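Local coordinates for protein glucose-6-phosphate 1-dehydrogenase (Mycobacterium avium, PDB 4LGV) that probably catalyses the NADP-dependent oxidation of glucose 6-phosphate to 6-phosphogluconolactone, the first step of the oxidative pentose phosphate pathway, at residues V251-L256 against E438-I443; L183-I188 against A432-I437. All coordinates share one frame; numbering follows the deposited sequence.

Interaction 1 of 2, residues V251-L256 against E438-I443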
loop_
_atom_site.group_PDB
_atom_site.type_symbol
_atom_site.label_atom_id
_atom_site.label_comp_id
_atom_site.label_asym_id
_atom_site.label_seq_id
_atom_site.Cartn_x
_atom_site.Cartn_y
_atom_site.Cartn_z
ATOM N N VAL A 251 -2.116 36.089 -8.200
ATOM C CA VAL A 251 -2.622 34.947 -7.383
ATOM C C VAL A 251 -1.892 33.614 -7.528
ATOM O O VAL A 251 -1.905 32.785 -6.598
ATOM C CB VAL A 251 -4.139 34.694 -7.611
ATOM C CG1 VAL A 251 -4.961 35.910 -7.253
ATOM C CG2 VAL A 251 -4.429 34.364 -9.069
ATOM N N VAL A 252 -1.241 33.393 -8.654
ATOM C CA VAL A 252 -0.635 32.092 -8.910
ATOM C C VAL A 252 0.739 31.913 -8.257
ATOM O O VAL A 252 0.954 30.944 -7.510
ATOM C CB VAL A 252 -0.554 31.785 -10.416
ATOM C CG1 VAL A 252 0.131 30.445 -10.665
ATOM C CG2 VAL A 252 -1.944 31.726 -11.011
ATOM N N GLN A 253 1.639 32.843 -8.550
ATOM C CA GLN A 253 3.039 32.764 -8.151
ATOM C C GLN A 253 3.227 32.472 -6.672
ATOM O O GLN A 253 4.063 31.661 -6.295
ATOM C CB GLN A 253 3.760 34.065 -8.541
ATOM C CG GLN A 253 5.215 34.184 -8.080
ATOM C CD GLN A 253 5.339 34.794 -6.700
ATOM O OE1 GLN A 253 4.703 35.785 -6.403
ATOM N NE2 GLN A 253 6.146 34.182 -5.833
ATOM N N ASN A 254 2.469 33.137 -5.840
ATOM C CA ASN A 254 2.600 33.014 -4.383
ATOM C C ASN A 254 1.401 32.245 -3.806
ATOM O O ASN A 254 1.550 31.125 -3.354
ATOM C CB ASN A 254 2.754 34.402 -3.739
ATOM C CG ASN A 254 3.303 34.345 -2.340
ATOM O OD1 ASN A 254 4.078 33.471 -2.022
ATOM N ND2 ASN A 254 2.891 35.272 -1.491
ATOM N N HIS A 255 0.211 32.834 -3.859
ATOM C CA HIS A 255 -0.970 32.267 -3.175
ATOM C C HIS A 255 -1.286 30.825 -3.553
ATOM O O HIS A 255 -1.278 29.931 -2.689
ATOM C CB HIS A 255 -2.186 33.164 -3.433
ATOM C CG HIS A 255 -3.445 32.735 -2.740
ATOM N ND1 HIS A 255 -3.475 32.351 -1.423
ATOM C CD2 HIS A 255 -4.734 32.672 -3.173
ATOM C CE1 HIS A 255 -4.716 32.035 -1.079
ATOM N NE2 HIS A 255 -5.504 32.242 -2.115
ATOM N N LEU A 256 -1.559 30.584 -4.831
ATOM C CA LEU A 256 -2.068 29.293 -5.228
ATOM C C LEU A 256 -0.994 28.225 -5.187
ATOM O O LEU A 256 -1.275 27.095 -4.819
ATOM C CB LEU A 256 -2.743 29.352 -6.596
ATOM C CG LEU A 256 -4.034 30.123 -6.667
ATOM C CD1 LEU A 256 -4.677 30.072 -8.055
ATOM C CD2 LEU A 256 -5.037 29.613 -5.655
ATOM N N GLU A 438 11.759 32.193 -4.673
ATOM C CA GLU A 438 12.616 32.009 -5.841
ATOM C C GLU A 438 12.229 30.787 -6.656
ATOM O O GLU A 438 12.197 30.850 -7.855
ATOM C CB GLU A 438 14.076 31.991 -5.423
ATOM C CG GLU A 438 14.442 33.356 -4.879
ATOM C CD GLU A 438 15.938 33.615 -4.703
ATOM O OE1 GLU A 438 16.762 32.890 -5.309
ATOM O OE2 GLU A 438 16.258 34.615 -3.981
ATOM N N GLU A 439 11.845 29.711 -6.014
ATOM C CA GLU A 439 11.365 28.564 -6.746
ATOM C C GLU A 439 10.070 28.851 -7.475
ATOM O O GLU A 439 9.893 28.405 -8.591
ATOM C CB GLU A 439 11.112 27.362 -5.818
ATOM C CG GLU A 439 12.360 26.711 -5.236
ATOM C CD GLU A 439 13.322 26.180 -6.268
ATOM O OE1 GLU A 439 12.909 25.624 -7.312
ATOM O OE2 GLU A 439 14.524 26.352 -6.052
ATOM N N THR A 440 9.147 29.581 -6.867
ATOM C CA THR A 440 7.873 29.841 -7.550
ATOM C C THR A 440 8.042 30.792 -8.715
ATOM O O THR A 440 7.345 30.653 -9.712
ATOM C CB THR A 440 6.771 30.336 -6.619
ATOM O OG1 THR A 440 7.236 31.452 -5.881
ATOM C CG2 THR A 440 6.389 29.212 -5.627
ATOM N N TRP A 441 8.984 31.734 -8.609
ATOM C CA TRP A 441 9.314 32.586 -9.761
ATOM C C TRP A 441 9.934 31.762 -10.896
ATOM O O TRP A 441 9.553 31.936 -12.044
ATOM C CB TRP A 441 10.247 33.753 -9.380
ATOM C CG TRP A 441 9.505 34.924 -8.699
ATOM C CD1 TRP A 441 9.696 35.379 -7.425
ATOM C CD2 TRP A 441 8.452 35.693 -9.247
ATOM N NE1 TRP A 441 8.833 36.393 -7.145
ATOM C CE2 TRP A 441 8.037 36.601 -8.240
ATOM C CE3 TRP A 441 7.780 35.686 -10.479
ATOM C CZ2 TRP A 441 7.006 37.521 -8.439
ATOM C CZ3 TRP A 441 6.759 36.608 -10.681
ATOM C CH2 TRP A 441 6.386 37.516 -9.665
ATOM N N ARG A 442 10.831 30.826 -10.565
ATOM C CA ARG A 442 11.381 29.936 -11.594
ATOM C C ARG A 442 10.251 29.185 -12.293
ATOM O O ARG A 442 10.219 29.102 -13.514
ATOM C CB ARG A 442 12.336 28.925 -10.967
ATOM C CG ARG A 442 12.765 27.808 -11.922
ATOM C CD ARG A 442 13.568 26.713 -11.252
ATOM N NE ARG A 442 12.824 25.977 -10.221
ATOM C CZ ARG A 442 11.877 25.063 -10.436
ATOM N NH1 ARG A 442 11.488 24.737 -11.649
ATOM N NH2 ARG A 442 11.312 24.441 -9.416
ATOM N N ILE A 443 9.307 28.668 -11.507
ATOM C CA ILE A 443 8.207 27.891 -12.052
ATOM C C ILE A 443 7.372 28.680 -13.049
ATOM O O ILE A 443 7.090 28.179 -14.135
ATOM C CB ILE A 443 7.329 27.314 -10.928
ATOM C CG1 ILE A 443 8.114 26.245 -10.190
ATOM C CG2 ILE A 443 6.072 26.682 -11.468
ATOM C CD1 ILE A 443 7.558 25.899 -8.841
HETATM O O HOH W 1 5.872 31.464 -2.707
#
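Gln253 lies flat over the indole of Trp441 and gives its NE2 to the hydroxyl of Thr440. In the stacking part, Gln253 CG sits 3.5 Å from the centroid of the six-membered ring of Trp441, 4° off its normal, a CH-pi contact over the middle of the face. Beyond it the amide runs nearly parallel to the indole, the planes 8° apart, with Gln253 OE1 3.5 Å from Trp441 CZ2. The bend at chi2 (-89°) lays the amide over the CE2 side of the indole, with NE2 toward the pyrrole NE1, while CG stays over the six-membered ring.

The polar part is one direct bond, Gln253 NE2 to Thr440 OG1 at 2.9 Å, with the acceptor close to the amide plane. A water donates to Asn254 OD1 at 2.8 Å and, weakly, to the same hydroxyl. The single proton of Thr440 OG1 can go to the backbone carbonyl of Ala436 or Ile437, about one turn back in its own helix, leaving the oxygen to accept from Gln253. Ring and hydroxyl together hold the amide from two directions.

Leu169 and Ala172 of helix 169-180 also touch Trp441. The arrangement is a buried helix-helix contact of the C-terminal domain: helix 246-264, which packs on strands 222-230 and 335-340 of the mixed sheet, meets helix 434-449 on another side.

Interaction 2 of 2, residues L183-I188 against A432-I437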
loop_
_atom_site.group_PDB
_atom_site.type_symbol
_atom_site.label_atom_id
_atom_site.label_comp_id
_atom_site.label_asym_id
_atom_site.label_seq_id
_atom_site.Cartn_x
_atom_site.Cartn_y
_atom_site.Cartn_z
ATOM N N LEU A 183 19.344 42.586 6.688
ATOM C CA LEU A 183 18.393 41.809 7.477
ATOM C C LEU A 183 18.652 40.312 7.316
ATOM O O LEU A 183 18.940 39.852 6.229
ATOM C CB LEU A 183 16.968 42.100 7.022
ATOM C CG LEU A 183 16.460 43.537 7.222
ATOM C CD1 LEU A 183 15.186 43.811 6.400
ATOM C CD2 LEU A 183 16.204 43.800 8.683
ATOM N N ASP A 184 18.491 39.570 8.394
ATOM C CA ASP A 184 18.309 38.124 8.300
ATOM C C ASP A 184 16.958 37.799 7.710
ATOM O O ASP A 184 16.014 38.592 7.799
ATOM C CB ASP A 184 18.409 37.461 9.681
ATOM C CG ASP A 184 19.757 37.715 10.359
ATOM O OD1 ASP A 184 20.784 37.782 9.642
ATOM O OD2 ASP A 184 19.767 37.875 11.599
ATOM N N GLU A 185 16.857 36.613 7.137
ATOM C CA GLU A 185 15.623 36.144 6.507
ATOM C C GLU A 185 14.501 36.194 7.510
ATOM O O GLU A 185 13.399 36.501 7.140
ATOM C CB GLU A 185 15.782 34.694 5.954
ATOM C CG GLU A 185 14.501 34.080 5.334
ATOM C CD GLU A 185 13.899 34.914 4.188
ATOM O OE1 GLU A 185 14.639 35.733 3.564
ATOM O OE2 GLU A 185 12.673 34.754 3.917
ATOM N N ASP A 186 14.770 35.843 8.757
ATOM C CA ASP A 186 13.693 35.740 9.734
ATOM C C ASP A 186 13.227 37.138 10.238
ATOM O O ASP A 186 12.312 37.235 11.032
ATOM C CB ASP A 186 14.082 34.809 10.888
ATOM C CG ASP A 186 15.154 35.435 11.846
ATOM O OD1 ASP A 186 15.700 36.540 11.594
ATOM O OD2 ASP A 186 15.457 34.790 12.876
ATOM N N GLN A 187 13.853 38.208 9.763
ATOM C CA GLN A 187 13.369 39.559 10.058
ATOM C C GLN A 187 12.506 40.067 8.905
ATOM O O GLN A 187 11.958 41.178 8.991
ATOM C CB GLN A 187 14.547 40.522 10.257
ATOM C CG GLN A 187 15.451 40.197 11.441
ATOM C CD GLN A 187 16.610 41.204 11.531
ATOM O OE1 GLN A 187 17.637 41.033 10.855
ATOM N NE2 GLN A 187 16.448 42.236 12.325
ATOM N N ILE A 188 12.452 39.298 7.806
ATOM C CA ILE A 188 11.725 39.724 6.638
ATOM C C ILE A 188 10.356 39.031 6.548
ATOM O O ILE A 188 10.294 37.819 6.451
ATOM C CB ILE A 188 12.507 39.447 5.365
ATOM C CG1 ILE A 188 13.842 40.159 5.405
ATOM C CG2 ILE A 188 11.754 39.953 4.144
ATOM C CD1 ILE A 188 14.799 39.679 4.347
ATOM N N ALA A 432 5.703 33.804 3.148
ATOM C CA ALA A 432 6.548 32.989 2.331
ATOM C C ALA A 432 8.021 33.306 2.573
ATOM O O ALA A 432 8.431 34.459 2.761
ATOM C CB ALA A 432 6.171 33.200 0.856
ATOM N N ARG A 433 8.816 32.264 2.559
ATOM C CA ARG A 433 10.237 32.366 2.797
ATOM C C ARG A 433 10.949 32.478 1.454
ATOM O O ARG A 433 10.427 32.063 0.411
ATOM C CB ARG A 433 10.717 31.147 3.569
ATOM C CG ARG A 433 12.084 31.291 4.216
ATOM C CD ARG A 433 12.451 30.102 5.097
ATOM N NE ARG A 433 12.628 28.863 4.318
ATOM C CZ ARG A 433 12.800 27.636 4.843
ATOM N NH1 ARG A 433 12.846 27.450 6.170
ATOM N NH2 ARG A 433 12.940 26.585 4.053
ATOM N N GLU A 434 12.134 33.062 1.493
ATOM C CA GLU A 434 12.904 33.413 0.308
ATOM C C GLU A 434 13.092 32.268 -0.695
ATOM O O GLU A 434 12.931 32.441 -1.911
ATOM C CB GLU A 434 14.218 34.005 0.827
ATOM C CG GLU A 434 15.471 33.999 -0.021
ATOM C CD GLU A 434 16.765 34.264 0.854
ATOM O OE1 GLU A 434 17.653 33.391 0.926
ATOM O OE2 GLU A 434 16.918 35.335 1.496
ATOM N N ASP A 435 13.448 31.101 -0.194
ATOM C CA ASP A 435 13.705 29.957 -1.078
ATOM C C ASP A 435 12.410 29.593 -1.860
ATOM O O ASP A 435 12.462 29.336 -3.039
ATOM C CB ASP A 435 14.272 28.769 -0.297
ATOM C CG ASP A 435 13.381 28.335 0.912
ATOM O OD1 ASP A 435 12.408 29.016 1.333
ATOM O OD2 ASP A 435 13.692 27.303 1.482
ATOM N N ALA A 436 11.262 29.646 -1.209
ATOM C CA ALA A 436 9.998 29.370 -1.897
ATOM C C ALA A 436 9.664 30.448 -2.932
ATOM O O ALA A 436 9.202 30.172 -4.034
ATOM C CB ALA A 436 8.880 29.262 -0.886
ATOM N N ILE A 437 9.924 31.687 -2.572
ATOM C CA ILE A 437 9.700 32.767 -3.492
ATOM C C ILE A 437 10.482 32.507 -4.797
ATOM O O ILE A 437 9.925 32.596 -5.889
ATOM C CB ILE A 437 10.059 34.115 -2.820
ATOM C CG1 ILE A 437 9.179 34.361 -1.564
ATOM C CG2 ILE A 437 10.226 35.217 -3.871
ATOM C CD1 ILE A 437 8.076 35.359 -1.705
HETATM O O HOH W 2 8.340 36.443 4.254
#
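Glu185 points its carboxylate at the start of helix 434-449, where the backbone turns from Arg433 into Glu434. The direct hydrogen bond runs from Glu434 N to Glu185 OE2, 3.0 Å long with an N-H...O angle of 145°, the donor lying well above the carboxylate plane. The bend at chi2 (57°) brings OE2 to this first-turn amide. A water between Ile188 O and Ala432 O may add a second link, though its approach to Ala432 O is too short to be certain.

The aliphatic part is small: Glu185 CG lies 3.9 Å from Arg433 CG. Glu434 CB rests against the carboxylate, 3.5 Å from Glu185 CD.

Two acceptors also come close, Glu185 OE1 and Glu434 OE2 at 3.1 Å, their carboxylate planes 70° apart. Each acid has a cationic partner elsewhere: Arg190 pairs with Glu185, while Arg180 pairs with Glu434, which also bonds Asn176. Arg433 grips Asp435 side-on, NE to OD1 at 3.0 Å and NH2 to OD2 at 2.8 Å, and also pairs with Asp274 and Asp278.

Arg190 and Arg180 would probably offset the glutamates' repulsion; the helix start and Arg190 may favour ionised Glu185, against the opposing effect of Glu434. The chemistry is thus mainly polar: one acid accepts from the helix's first turn while arginines balance a close carboxylate pair.

How the interactions relate
Helix 434-449 is common to both interactions: interaction 2 meets its first turn and the residues just before it, interaction 1 the next turns. Their centres are about 14 Å apart, and they touch where Asn254 OD1 packs 3.6 Å from Ala432 CB. Along the chain the segments alternate, 183-188, 251-256, 432-437 and 438-443, so the connections cross. Interaction 1 is buried within the C-terminal domain, whereas interaction 2 ties that domain to the loop leading into 188-191, an outermost strand of the parallel sheet of the coenzyme-binding domain. One helix therefore joins the C-terminal core to the domain interface, with helix 169-180 lying alongside both contacts.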